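Long-range contacts in lambda phage protein with carbohydrate-binding module (Shewanella oneidensis, PDB 2A5Z), which is of unknown function but binds magnesium and, having a jelly-roll fold with a carbohydrate-binding module, probably recognises carbohydrate: residues C[186-191]-C[200-205]; C[119-124]-C[248-253]; C[173-178]-C[208-213]; C[135-140]-C[152-157]. One frame throughout, in Å; residues are numbered along the deposited sequence.

Contact 1: residues C[186-191]-C[200-205]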
loop_
_atom_site.group_PDB
_atom_site.type_symbol
_atom_site.label_atom_id
_atom_site.label_comp_id
_atom_site.label_asym_id
_atom_site.label_seq_id
_atom_site.Cartn_x
_atom_site.Cartn_y
_atom_site.Cartn_z
ATOM N N ILE C 186 -4.892 -13.948 -21.800
ATOM C CA ILE C 186 -5.250 -12.593 -21.374
ATOM C C ILE C 186 -6.759 -12.432 -21.565
ATOM O O ILE C 186 -7.317 -12.917 -22.550
ATOM C CB ILE C 186 -4.469 -11.502 -22.180
ATOM C CG1 ILE C 186 -2.971 -11.832 -22.244
ATOM C CG2 ILE C 186 -4.704 -10.084 -21.591
ATOM C CD1 ILE C 186 -2.185 -11.039 -23.282
ATOM N N CYS C 187 -7.429 -11.810 -20.597
ATOM C CA CYS C 187 -8.838 -11.472 -20.749
ATOM C C CYS C 187 -9.074 -9.998 -20.440
ATOM O O CYS C 187 -8.614 -9.481 -19.412
ATOM C CB CYS C 187 -9.737 -12.349 -19.868
ATOM S SG CYS C 187 -11.494 -11.852 -19.879
ATOM N N LYS C 188 -9.780 -9.333 -21.349
ATOM C CA LYS C 188 -10.276 -7.991 -21.110
ATOM C C LYS C 188 -11.798 -8.012 -20.935
ATOM O O LYS C 188 -12.529 -8.582 -21.751
ATOM C CB LYS C 188 -9.853 -7.049 -22.238
ATOM C CG LYS C 188 -10.298 -5.599 -22.054
ATOM C CD LYS C 188 -9.392 -4.637 -22.814
ATOM C CE LYS C 188 -9.378 -4.901 -24.307
ATOM N NZ LYS C 188 -8.853 -3.712 -25.020
ATOM N N PHE C 189 -12.251 -7.414 -19.840
ATOM C CA PHE C 189 -13.663 -7.234 -19.562
ATOM C C PHE C 189 -13.952 -5.735 -19.767
ATOM O O PHE C 189 -13.225 -4.884 -19.265
ATOM C CB PHE C 189 -13.974 -7.715 -18.132
ATOM C CG PHE C 189 -15.379 -7.406 -17.663
ATOM C CD1 PHE C 189 -16.333 -8.411 -17.586
ATOM C CD2 PHE C 189 -15.739 -6.108 -17.282
ATOM C CE1 PHE C 189 -17.631 -8.137 -17.144
ATOM C CE2 PHE C 189 -17.031 -5.815 -16.851
ATOM C CZ PHE C 189 -17.977 -6.829 -16.778
ATOM N N LYS C 190 -14.986 -5.416 -20.540
ATOM C CA LYS C 190 -15.301 -4.018 -20.856
ATOM C C LYS C 190 -16.743 -3.678 -20.479
ATOM O O LYS C 190 -17.686 -4.265 -21.004
ATOM C CB LYS C 190 -15.018 -3.721 -22.340
ATOM C CG LYS C 190 -15.286 -2.273 -22.799
ATOM C CD LYS C 190 -14.496 -1.248 -21.993
ATOM C CE LYS C 190 -14.387 0.071 -22.739
ATOM N NZ LYS C 190 -13.992 1.127 -21.775
HETATM N N MSE C 191 -16.893 -2.740 -19.551
HETATM C CA MSE C 191 -18.198 -2.235 -19.114
HETATM C C MSE C 191 -18.735 -1.288 -20.178
HETATM O O MSE C 191 -18.052 -0.353 -20.590
HETATM C CB MSE C 191 -18.034 -1.511 -17.770
HETATM C CG MSE C 191 -19.296 -0.907 -17.140
HETATM SE SE MSE C 191 -19.000 -0.165 -15.495
HETATM C CE MSE C 191 -18.580 -1.607 -14.514
ATOM N N THR C 200 -13.243 -10.367 -23.874
ATOM C CA THR C 200 -12.391 -10.874 -24.941
ATOM C C THR C 200 -11.254 -11.669 -24.340
ATOM O O THR C 200 -10.561 -11.188 -23.436
ATOM C CB THR C 200 -11.841 -9.734 -25.816
ATOM O OG1 THR C 200 -12.934 -8.952 -26.301
ATOM C CG2 THR C 200 -11.059 -10.285 -27.005
ATOM N N LEU C 201 -11.086 -12.891 -24.833
ATOM C CA LEU C 201 -9.967 -13.748 -24.461
ATOM C C LEU C 201 -8.897 -13.729 -25.560
ATOM O O LEU C 201 -9.210 -13.826 -26.750
ATOM C CB LEU C 201 -10.461 -15.174 -24.212
ATOM C CG LEU C 201 -9.469 -16.266 -23.833
ATOM C CD1 LEU C 201 -9.045 -16.165 -22.356
ATOM C CD2 LEU C 201 -10.087 -17.626 -24.148
ATOM N N TYR C 202 -7.641 -13.576 -25.149
ATOM C CA TYR C 202 -6.507 -13.525 -26.058
ATOM C C TYR C 202 -5.490 -14.598 -25.688
ATOM O O TYR C 202 -5.464 -15.098 -24.550
ATOM C CB TYR C 202 -5.795 -12.165 -25.990
ATOM C CG TYR C 202 -6.672 -10.936 -26.095
ATOM C CD1 TYR C 202 -6.798 -10.248 -27.307
ATOM C CD2 TYR C 202 -7.343 -10.437 -24.979
ATOM C CE1 TYR C 202 -7.582 -9.093 -27.410
ATOM C CE2 TYR C 202 -8.146 -9.286 -25.068
ATOM C CZ TYR C 202 -8.256 -8.622 -26.288
ATOM O OH TYR C 202 -9.043 -7.499 -26.384
ATOM N N SER C 203 -4.633 -14.929 -26.647
ATOM C CA SER C 203 -3.452 -15.735 -26.368
ATOM C C SER C 203 -2.430 -14.858 -25.632
ATOM O O SER C 203 -2.616 -13.637 -25.508
ATOM C CB SER C 203 -2.852 -16.239 -27.678
ATOM O OG SER C 203 -2.206 -15.174 -28.349
ATOM N N ASP C 204 -1.342 -15.471 -25.169
ATOM C CA ASP C 204 -0.291 -14.738 -24.455
ATOM C C ASP C 204 0.448 -13.709 -25.331
ATOM O O ASP C 204 1.157 -12.848 -24.809
ATOM C CB ASP C 204 0.707 -15.709 -23.809
ATOM C CG ASP C 204 1.419 -15.104 -22.607
ATOM O OD1 ASP C 204 0.884 -14.141 -22.010
ATOM O OD2 ASP C 204 2.505 -15.612 -22.241
ATOM N N SER C 205 0.279 -13.793 -26.650
ATOM C CA SER C 205 0.836 -12.778 -27.552
ATOM C C SER C 205 -0.196 -11.728 -28.009
ATOM O O SER C 205 0.086 -10.923 -28.897
ATOM C CB SER C 205 1.534 -13.433 -28.747
ATOM O OG SER C 205 0.655 -14.300 -29.429
HETATM O O HOH W 1 -13.364 -6.832 -24.374
#
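Tyr-202 holds CG anti to its carbonyl carbon (chi1 -49°), which turns an edge of the ring to the neighbouring strand, beside Lys-188. The lysine chain leaves with CG anti to N (chi1 -178°) and bends at chi3 (60°). The bend brings Lys-188 CE to 3.3 Å from Tyr-202 OH. The two side chains belong to a beta hairpin, strands 184-191 and 197-203, in one sheet of the jelly roll. Lys-188 CB meets the edge of the Tyr-202 ring in its plane, 4.0 Å from CE2. Thr-200 CG2 sits over one face of the same ring, offset toward the rim. Val-262 of the second subunit packs on Ile-186 and Tyr-202, and its O takes a hydrogen bond from Lys-188 NZ. This face of the hairpin is therefore part of a subunit interface.

Four backbone hydrogen bonds join the strands. Two tie Ile-186 to Tyr-202, with Tyr-202 N to Ile-186 O at 2.7 Å, and two tie Lys-188 to Thr-200. Cys-187 and Leu-201 form the non-hydrogen-bonded pair between them. Here Cys-187 CA approaches Thr-200 O at 3.2 Å in a CA-H...O contact. Past the Ile-186 and Tyr-202 pair, Ile-186 CD1 lies 3.4 Å from Ser-203 O. Beside the Lys-188 and Thr-200 pair one water bridges the strands, 2.9 Å from Thr-200 OG1 and donating to Lys-188 O at 3.3 Å.

Contact 2: residues C[119-124]-C[248-253]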
loop_
_atom_site.group_PDB
_atom_site.type_symbol
_atom_site.label_atom_id
_atom_site.label_comp_id
_atom_site.label_asym_id
_atom_site.label_seq_id
_atom_site.Cartn_x
_atom_site.Cartn_y
_atom_site.Cartn_z
ATOM N N GLU C 119 -12.634 -0.876 -17.583
ATOM C CA GLU C 119 -11.939 -1.914 -18.317
ATOM C C GLU C 119 -11.061 -2.685 -17.340
ATOM O O GLU C 119 -10.272 -2.093 -16.604
ATOM C CB GLU C 119 -11.078 -1.264 -19.395
ATOM C CG GLU C 119 -10.690 -2.166 -20.521
ATOM C CD GLU C 119 -10.095 -1.390 -21.669
ATOM O OE1 GLU C 119 -10.777 -0.481 -22.198
ATOM O OE2 GLU C 119 -8.935 -1.674 -22.030
ATOM N N VAL C 120 -11.219 -4.001 -17.312
ATOM C CA VAL C 120 -10.404 -4.850 -16.449
ATOM C C VAL C 120 -9.628 -5.843 -17.312
ATOM O O VAL C 120 -10.219 -6.549 -18.130
ATOM C CB VAL C 120 -11.258 -5.609 -15.397
ATOM C CG1 VAL C 120 -10.367 -6.509 -14.505
ATOM C CG2 VAL C 120 -12.074 -4.638 -14.550
ATOM N N THR C 121 -8.306 -5.871 -17.146
ATOM C CA THR C 121 -7.457 -6.793 -17.885
ATOM C C THR C 121 -6.741 -7.735 -16.919
ATOM O O THR C 121 -6.187 -7.285 -15.921
ATOM C CB THR C 121 -6.440 -6.045 -18.767
ATOM O OG1 THR C 121 -7.128 -5.057 -19.555
ATOM C CG2 THR C 121 -5.722 -7.012 -19.705
ATOM N N VAL C 122 -6.772 -9.036 -17.225
ATOM C CA VAL C 122 -6.202 -10.074 -16.360
ATOM C C VAL C 122 -5.282 -11.006 -17.155
ATOM O O VAL C 122 -5.682 -11.560 -18.186
ATOM C CB VAL C 122 -7.303 -10.950 -15.679
ATOM C CG1 VAL C 122 -6.659 -12.020 -14.786
ATOM C CG2 VAL C 122 -8.250 -10.106 -14.848
ATOM N N TYR C 123 -4.056 -11.169 -16.669
ATOM C CA TYR C 123 -3.108 -12.113 -17.232
ATOM C C TYR C 123 -3.090 -13.318 -16.309
ATOM O O TYR C 123 -2.735 -13.196 -15.123
ATOM C CB TYR C 123 -1.711 -11.488 -17.332
ATOM C CG TYR C 123 -1.636 -10.303 -18.278
ATOM C CD1 TYR C 123 -0.948 -10.394 -19.493
ATOM C CD2 TYR C 123 -2.261 -9.097 -17.966
ATOM C CE1 TYR C 123 -0.869 -9.295 -20.364
ATOM C CE2 TYR C 123 -2.201 -7.998 -18.831
ATOM C CZ TYR C 123 -1.511 -8.110 -20.030
ATOM O OH TYR C 123 -1.456 -7.025 -20.887
ATOM N N PHE C 124 -3.480 -14.474 -16.843
ATOM C CA PHE C 124 -3.707 -15.661 -16.021
ATOM C C PHE C 124 -3.265 -16.942 -16.702
ATOM O O PHE C 124 -3.236 -17.025 -17.937
ATOM C CB PHE C 124 -5.186 -15.761 -15.593
ATOM C CG PHE C 124 -6.148 -16.030 -16.727
ATOM C CD1 PHE C 124 -6.527 -17.338 -17.046
ATOM C CD2 PHE C 124 -6.691 -14.982 -17.463
ATOM C CE1 PHE C 124 -7.418 -17.591 -18.075
ATOM C CE2 PHE C 124 -7.579 -15.232 -18.513
ATOM C CZ PHE C 124 -7.946 -16.541 -18.809
ATOM N N LEU C 248 -1.156 -10.772 -13.242
ATOM C CA LEU C 248 -1.345 -9.338 -13.366
ATOM C C LEU C 248 -2.816 -9.003 -13.565
ATOM O O LEU C 248 -3.517 -9.683 -14.319
ATOM C CB LEU C 248 -0.513 -8.828 -14.559
ATOM C CG LEU C 248 -0.575 -7.393 -15.096
ATOM C CD1 LEU C 248 -0.265 -6.387 -14.010
ATOM C CD2 LEU C 248 0.402 -7.235 -16.252
ATOM N N ILE C 249 -3.270 -7.957 -12.880
ATOM C CA ILE C 249 -4.602 -7.406 -13.092
ATOM C C ILE C 249 -4.481 -5.890 -13.247
ATOM O O ILE C 249 -3.626 -5.275 -12.618
ATOM C CB ILE C 249 -5.595 -7.816 -11.946
ATOM C CG1 ILE C 249 -7.045 -7.457 -12.312
ATOM C CG2 ILE C 249 -5.159 -7.252 -10.576
ATOM C CD1 ILE C 249 -8.103 -8.129 -11.429
ATOM N N GLU C 250 -5.316 -5.305 -14.102
ATOM C CA GLU C 250 -5.332 -3.859 -14.333
ATOM C C GLU C 250 -6.774 -3.348 -14.357
ATOM O O GLU C 250 -7.637 -3.968 -14.971
ATOM C CB GLU C 250 -4.621 -3.534 -15.653
ATOM C CG GLU C 250 -4.740 -2.083 -16.100
ATOM C CD GLU C 250 -4.306 -1.876 -17.554
ATOM O OE1 GLU C 250 -3.162 -1.427 -17.784
ATOM O OE2 GLU C 250 -5.110 -2.175 -18.464
ATOM N N PHE C 251 -7.018 -2.224 -13.678
ATOM C CA PHE C 251 -8.312 -1.524 -13.685
ATOM C C PHE C 251 -8.143 -0.132 -14.295
ATOM O O PHE C 251 -7.264 0.626 -13.868
ATOM C CB PHE C 251 -8.849 -1.350 -12.256
ATOM C CG PHE C 251 -9.324 -2.624 -11.616
ATOM C CD1 PHE C 251 -10.675 -2.927 -11.573
ATOM C CD2 PHE C 251 -8.421 -3.513 -11.044
ATOM C CE1 PHE C 251 -11.125 -4.111 -10.972
ATOM C CE2 PHE C 251 -8.853 -4.704 -10.445
ATOM C CZ PHE C 251 -10.205 -5.002 -10.417
ATOM N N LYS C 252 -8.983 0.209 -15.270
ATOM C CA LYS C 252 -9.064 1.599 -15.761
ATOM C C LYS C 252 -10.477 2.064 -16.093
ATOM O O LYS C 252 -11.248 1.341 -16.726
ATOM C CB LYS C 252 -8.115 1.875 -16.935
ATOM C CG LYS C 252 -8.036 0.816 -17.985
ATOM C CD LYS C 252 -6.940 1.173 -19.009
ATOM C CE LYS C 252 -6.891 0.135 -20.115
ATOM N NZ LYS C 252 -5.957 0.497 -21.235
ATOM N N ALA C 253 -10.793 3.283 -15.666
ATOM C CA ALA C 253 -12.141 3.831 -15.793
ATOM C C ALA C 253 -12.119 5.349 -15.922
ATOM O O ALA C 253 -11.121 5.994 -15.587
ATOM C CB ALA C 253 -12.971 3.427 -14.594
HETATM O O HOH W 2 -7.623 -2.810 -18.244
HETATM O O HOH W 3 -6.405 -1.820 -22.742
HETATM O O HOH W 4 -5.354 -3.606 -20.815
#
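Glu-119 and Lys-252 open this antiparallel pairing of strands 119-125 and 245-254, neighbours in the six-stranded sheet of the jelly roll. Glu-119, Thr-121 and Tyr-123 sit in hydrogen-bonded pairs with Lys-252, Glu-250 and Leu-248. The Glu-119 and Lys-252 side chains run side by side. Their direct salt bridge is long, with Glu-119 OE2 to Lys-252 NZ at 3.8 Å. A water closes it, donating to Glu-119 OE2 at 2.6 Å and accepting from Lys-252 NZ at 2.8 Å. Val-120 turns to the buried face. It sets CG1 anti to the backbone N (chi1 180°), which leaves CG2 beside that N and 3.7 Å from Phe-251 CD1. CG1 stands over one face of that ring, offset toward the rim.

Thr-121 returns to the face of Glu-119, beside Glu-250. One water lies 2.6 Å from Thr-121 OG1 and donates to Glu-250 OE2 at 2.8 Å; a second lies between the same two groups, though it has more acceptors in reach than protons to give. Tyr-50 OH bonds Glu-250 OE1. Val-122 is buried again, with CG2 3.9 Å from Ile-249 CG1. Tyr-123 comes last. Its OH bonds Ala-260 O of the second subunit. Leu-248, which also touches the magnesium ligand Asp-54, lies alongside the ring. In a CH-pi contact, Leu-248 CD2 sits over the Tyr-123 face, 4.0 Å from the centroid and 27° off the ring normal.

Contact 3: residues C[173-178]-C[208-213]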
loop_
_atom_site.group_PDB
_atom_site.type_symbol
_atom_site.label_atom_id
_atom_site.label_comp_id
_atom_site.label_asym_id
_atom_site.label_seq_id
_atom_site.Cartn_x
_atom_site.Cartn_y
_atom_site.Cartn_z
ATOM N N THR C 173 -25.805 -17.352 -21.849
ATOM C CA THR C 173 -24.577 -18.134 -21.998
ATOM C C THR C 173 -24.109 -18.116 -23.447
ATOM O O THR C 173 -24.844 -18.522 -24.351
ATOM C CB THR C 173 -24.779 -19.598 -21.521
ATOM O OG1 THR C 173 -25.203 -19.604 -20.153
ATOM C CG2 THR C 173 -23.499 -20.413 -21.636
ATOM N N GLY C 174 -22.887 -17.640 -23.666
ATOM C CA GLY C 174 -22.287 -17.669 -25.000
ATOM C C GLY C 174 -21.759 -19.041 -25.366
ATOM O O GLY C 174 -21.852 -19.987 -24.572
ATOM N N SER C 175 -21.215 -19.153 -26.575
ATOM C CA SER C 175 -20.568 -20.386 -27.018
ATOM C C SER C 175 -19.284 -20.582 -26.217
ATOM O O SER C 175 -18.732 -19.623 -25.670
ATOM C CB SER C 175 -20.264 -20.340 -28.523
ATOM O OG SER C 175 -19.327 -19.321 -28.812
ATOM N N THR C 176 -18.810 -21.815 -26.130
ATOM C CA THR C 176 -17.633 -22.071 -25.313
ATOM C C THR C 176 -16.366 -22.121 -26.152
ATOM O O THR C 176 -16.388 -22.520 -27.314
ATOM C CB THR C 176 -17.763 -23.353 -24.459
ATOM O OG1 THR C 176 -17.647 -24.502 -25.303
ATOM C CG2 THR C 176 -19.094 -23.385 -23.711
ATOM N N TYR C 177 -15.267 -21.686 -25.549
ATOM C CA TYR C 177 -13.951 -21.856 -26.118
ATOM C C TYR C 177 -13.204 -22.829 -25.202
ATOM O O TYR C 177 -13.078 -22.577 -24.006
ATOM C CB TYR C 177 -13.227 -20.504 -26.227
ATOM C CG TYR C 177 -11.838 -20.622 -26.809
ATOM C CD1 TYR C 177 -11.623 -20.526 -28.183
ATOM C CD2 TYR C 177 -10.739 -20.861 -25.984
ATOM C CE1 TYR C 177 -10.348 -20.654 -28.719
ATOM C CE2 TYR C 177 -9.465 -20.996 -26.506
ATOM C CZ TYR C 177 -9.274 -20.888 -27.871
ATOM O OH TYR C 177 -8.000 -21.032 -28.374
ATOM N N ALA C 178 -12.731 -23.949 -25.753
ATOM C CA ALA C 178 -11.999 -24.938 -24.948
ATOM C C ALA C 178 -10.523 -24.554 -24.772
ATOM O O ALA C 178 -9.800 -24.320 -25.741
ATOM C CB ALA C 178 -12.155 -26.346 -25.527
ATOM N N GLN C 208 -6.501 -12.370 -30.636
ATOM C CA GLN C 208 -7.864 -12.619 -30.171
ATOM C C GLN C 208 -8.290 -14.059 -30.452
ATOM O O GLN C 208 -8.168 -14.545 -31.571
ATOM C CB GLN C 208 -8.878 -11.625 -30.746
ATOM C CG GLN C 208 -10.297 -11.857 -30.218
ATOM C CD GLN C 208 -11.256 -10.743 -30.559
ATOM O OE1 GLN C 208 -10.976 -9.564 -30.327
ATOM N NE2 GLN C 208 -12.404 -11.110 -31.108
ATOM N N LEU C 209 -8.787 -14.718 -29.408
ATOM C CA LEU C 209 -9.195 -16.121 -29.464
ATOM C C LEU C 209 -10.710 -16.270 -29.369
ATOM O O LEU C 209 -11.294 -17.177 -29.967
ATOM C CB LEU C 209 -8.536 -16.909 -28.319
ATOM C CG LEU C 209 -7.020 -17.138 -28.352
ATOM C CD1 LEU C 209 -6.573 -17.927 -27.106
ATOM C CD2 LEU C 209 -6.599 -17.849 -29.634
ATOM N N TYR C 210 -11.339 -15.382 -28.599
ATOM C CA TYR C 210 -12.757 -15.488 -28.304
ATOM C C TYR C 210 -13.255 -14.127 -27.837
ATOM O O TYR C 210 -12.527 -13.412 -27.155
ATOM C CB TYR C 210 -12.955 -16.525 -27.189
ATOM C CG TYR C 210 -14.372 -16.670 -26.681
ATOM C CD1 TYR C 210 -15.265 -17.545 -27.299
ATOM C CD2 TYR C 210 -14.819 -15.938 -25.570
ATOM C CE1 TYR C 210 -16.573 -17.689 -26.830
ATOM C CE2 TYR C 210 -16.123 -16.079 -25.086
ATOM C CZ TYR C 210 -16.995 -16.956 -25.726
ATOM O OH TYR C 210 -18.281 -17.106 -25.261
ATOM N N SER C 211 -14.488 -13.773 -28.194
ATOM C CA SER C 211 -15.163 -12.640 -27.550
ATOM C C SER C 211 -16.666 -12.873 -27.408
ATOM O O SER C 211 -17.276 -13.602 -28.195
ATOM C CB SER C 211 -14.882 -11.315 -28.271
ATOM O OG SER C 211 -15.728 -11.165 -29.396
ATOM N N TYR C 212 -17.246 -12.249 -26.389
ATOM C CA TYR C 212 -18.683 -12.304 -26.145
ATOM C C TYR C 212 -19.163 -10.932 -25.695
ATOM O O TYR C 212 -18.543 -10.324 -24.831
ATOM C CB TYR C 212 -18.998 -13.342 -25.064
ATOM C CG TYR C 212 -20.465 -13.458 -24.726
ATOM C CD1 TYR C 212 -21.311 -14.234 -25.508
ATOM C CD2 TYR C 212 -21.006 -12.796 -23.617
ATOM C CE1 TYR C 212 -22.664 -14.346 -25.214
ATOM C CE2 TYR C 212 -22.367 -12.911 -23.307
ATOM C CZ TYR C 212 -23.183 -13.692 -24.122
ATOM O OH TYR C 212 -24.526 -13.831 -23.850
ATOM N N THR C 213 -20.251 -10.451 -26.301
ATOM C CA THR C 213 -20.942 -9.239 -25.856
ATOM C C THR C 213 -22.319 -9.621 -25.312
ATOM O O THR C 213 -23.111 -10.272 -25.999
ATOM C CB THR C 213 -21.107 -8.207 -27.008
ATOM O OG1 THR C 213 -19.832 -7.938 -27.590
ATOM C CG2 THR C 213 -21.680 -6.889 -26.488
#
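Tyr-210 OH is gripped by two hydrogen bonds. It donates to Ser-175 O at 2.6 Å, in the carbonyl plane, and also bonds Gly-162 N. The ring reaches that far because CG stands anti to the backbone N (chi1 175°), sending the phenol straight out from its strand. The two bonds fix the position of the hydroxyl.

Beside this ring, Tyr-177 CB packs on Tyr-210 CD1 at 3.7 Å. The Tyr-177 ring in turn carries Leu-209 over one face, with Leu-209 CB 4.1 Å from Tyr-177 CZ. Both leucine methyls meet the phenol end, where Leu-209 CD1 is 3.6 Å from Tyr-177 OH. Leu-209 and Tyr-210 can both turn to segment 173-178 because they form a classic beta bulge opposite Leu-201. At the other end, Tyr-212 CE1 rests 3.4 Å from Gly-174 CA, which has no side chain to keep the ring off. Tyr-212 OH bonds Glu-172 OE2.

These links run through side chains of both segments and the backbone of 174-175, not through strand pairing. Strand 208-213 is one edge strand of the six-stranded sheet. Strand 169-178 pairs with strand 159-166 in the other large sheet. The tyrosines thus join the two layers of the jelly roll near its surface.

Contact 4: residues C[135-140]-C[152-157]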
loop_
_atom_site.group_PDB
_atom_site.type_symbol
_atom_site.label_atom_id
_atom_site.label_comp_id
_atom_site.label_asym_id
_atom_site.label_seq_id
_atom_site.Cartn_x
_atom_site.Cartn_y
_atom_site.Cartn_z
ATOM N N LEU C 135 -13.954 -23.203 -10.896
ATOM C CA LEU C 135 -14.796 -22.100 -11.365
ATOM C C LEU C 135 -14.035 -20.788 -11.212
ATOM O O LEU C 135 -13.657 -20.403 -10.100
ATOM C CB LEU C 135 -16.138 -22.042 -10.603
ATOM C CG LEU C 135 -17.095 -20.848 -10.823
ATOM C CD1 LEU C 135 -17.658 -20.792 -12.244
ATOM C CD2 LEU C 135 -18.235 -20.877 -9.830
ATOM N N THR C 136 -13.803 -20.125 -12.337
ATOM C CA THR C 136 -13.131 -18.835 -12.373
ATOM C C THR C 136 -13.984 -17.832 -13.152
ATOM O O THR C 136 -14.653 -18.202 -14.118
ATOM C CB THR C 136 -11.726 -18.967 -13.020
ATOM O OG1 THR C 136 -10.988 -19.977 -12.327
ATOM C CG2 THR C 136 -10.950 -17.664 -12.946
ATOM N N VAL C 137 -13.976 -16.575 -12.708
ATOM C CA VAL C 137 -14.689 -15.493 -13.388
ATOM C C VAL C 137 -13.787 -14.266 -13.544
ATOM O O VAL C 137 -13.098 -13.867 -12.606
ATOM C CB VAL C 137 -15.982 -15.054 -12.632
ATOM C CG1 VAL C 137 -16.766 -14.030 -13.462
ATOM C CG2 VAL C 137 -16.871 -16.251 -12.330
ATOM N N ILE C 138 -13.783 -13.694 -14.744
ATOM C CA ILE C 138 -13.254 -12.355 -14.958
ATOM C C ILE C 138 -14.474 -11.468 -15.252
ATOM O O ILE C 138 -15.087 -11.561 -16.313
ATOM C CB ILE C 138 -12.153 -12.316 -16.063
ATOM C CG1 ILE C 138 -10.914 -13.094 -15.605
ATOM C CG2 ILE C 138 -11.722 -10.890 -16.347
ATOM C CD1 ILE C 138 -10.444 -14.149 -16.591
ATOM N N GLY C 139 -14.839 -10.653 -14.268
ATOM C CA GLY C 139 -16.040 -9.833 -14.322
ATOM C C GLY C 139 -16.574 -9.592 -12.924
ATOM O O GLY C 139 -15.804 -9.561 -11.964
ATOM N N SER C 140 -17.891 -9.418 -12.813
ATOM C CA SER C 140 -18.544 -9.213 -11.526
ATOM C C SER C 140 -18.894 -10.547 -10.885
ATOM O O SER C 140 -19.094 -11.552 -11.576
ATOM C CB SER C 140 -19.794 -8.350 -11.676
ATOM O OG SER C 140 -20.755 -8.965 -12.519
ATOM N N GLY C 152 -19.426 -12.150 -16.878
ATOM C CA GLY C 152 -18.153 -11.865 -17.545
ATOM C C GLY C 152 -17.654 -13.086 -18.288
ATOM O O GLY C 152 -18.454 -13.847 -18.832
ATOM N N LEU C 153 -16.337 -13.267 -18.344
ATOM C CA LEU C 153 -15.788 -14.514 -18.873
ATOM C C LEU C 153 -15.733 -15.541 -17.751
ATOM O O LEU C 153 -15.022 -15.360 -16.758
ATOM C CB LEU C 153 -14.404 -14.329 -19.491
ATOM C CG LEU C 153 -13.923 -15.550 -20.299
ATOM C CD1 LEU C 153 -14.488 -15.531 -21.725
ATOM C CD2 LEU C 153 -12.404 -15.637 -20.323
ATOM N N ILE C 154 -16.505 -16.607 -17.909
ATOM C CA ILE C 154 -16.580 -17.660 -16.913
ATOM C C ILE C 154 -15.790 -18.867 -17.411
ATOM O O ILE C 154 -15.851 -19.215 -18.584
ATOM C CB ILE C 154 -18.056 -18.045 -16.616
ATOM C CG1 ILE C 154 -18.825 -16.838 -16.058
ATOM C CG2 ILE C 154 -18.140 -19.250 -15.646
ATOM C CD1 ILE C 154 -20.337 -16.892 -16.329
ATOM N N ILE C 155 -15.031 -19.492 -16.521
ATOM C CA ILE C 155 -14.284 -20.686 -16.875
ATOM C C ILE C 155 -14.689 -21.804 -15.925
ATOM O O ILE C 155 -14.393 -21.745 -14.737
ATOM C CB ILE C 155 -12.747 -20.440 -16.827
ATOM C CG1 ILE C 155 -12.353 -19.312 -17.803
ATOM C CG2 ILE C 155 -11.976 -21.750 -17.103
ATOM C CD1 ILE C 155 -10.938 -18.775 -17.633
ATOM N N GLU C 156 -15.393 -22.802 -16.454
ATOM C CA GLU C 156 -15.727 -24.009 -15.699
ATOM C C GLU C 156 -14.974 -25.188 -16.296
ATOM O O GLU C 156 -15.134 -25.499 -17.479
ATOM C CB GLU C 156 -17.231 -24.285 -15.726
ATOM C CG GLU C 156 -18.061 -23.160 -15.141
ATOM C CD GLU C 156 -19.548 -23.446 -15.154
ATOM O OE1 GLU C 156 -20.036 -24.115 -16.093
ATOM O OE2 GLU C 156 -20.235 -22.988 -14.221
ATOM N N ASN C 157 -14.156 -25.845 -15.476
ATOM C CA ASN C 157 -13.333 -26.932 -15.956
ATOM C C ASN C 157 -12.432 -26.368 -17.080
ATOM O O ASN C 157 -11.806 -25.321 -16.901
ATOM C CB ASN C 157 -14.247 -28.079 -16.419
ATOM C CG ASN C 157 -13.586 -29.441 -16.334
ATOM O OD1 ASN C 157 -12.371 -29.555 -16.151
ATOM N ND2 ASN C 157 -14.391 -30.490 -16.487
HETATM O O HOH W 5 -11.661 -22.250 -13.522
#
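Leu-135 CD1 touches two side chains of the neighbouring strand at once, Ile-154 CG2 and Glu-156 CG, each at 3.8 Å. Leu-135 holds CG anti to the backbone N (chi1 172°), and its CD1 comes back toward the partner strand. All three point to the same face of an antiparallel pair, strands 134-137 and 153-156, in the larger jelly-roll sheet. Val-137 extends this cluster, with CG2 4.2 Å from Ile-154 CG1. Thr-136, Ile-138, Leu-153 and Ile-155 occupy the other face.

Four backbone hydrogen bonds set this register, two between Thr-136 and Ile-155 and two between Ile-138 and Leu-153. Beyond them both chains turn a corner. Gly-139 and Gly-152 face each other there, and their CA atoms are 4.4 Å apart. Gly-152 CA also makes a CA-H...O contact with Ile-138 O at 3.3 Å.

The next shell holds both faces. Arg-150 touches Leu-135 and Val-137, while Phe-161 packs on Ile-154 and Glu-156. On the opposite face, Phe-124 of strand 119-125 meets Ile-138 and Ile-155, so these side chains fill the core between the two sheets. The buried hydroxyl of Thr-136 bonds Thr-232 OG1. Thr-136 OG1 also lies 2.7 Å from a water that donates to Ile-155 O at 3.0 Å.

Contacts 1 and 2 lie in the six-stranded sheet, with centres about 9 Å apart. Neighbouring strands 119-125 and 184-191 join them, and both touch the second subunit. Contact 4 belongs to the opposing sheet. It meets contact 2 through Phe-124 and contact 1 through Cys-187 and Phe-189, which helps close the jelly-roll core. Contact 3 spans the two layers at one side, about 18 Å from contact 2 between centres. Along the chain, contact 2 encloses all the others. Contact 4 closes first, and contact 3 then encloses hairpin contact 1. Strand 245-254, near the end of the chain, thus inserts between strands 48-53 and 119-125, bringing Asp-247 to the magnesium site.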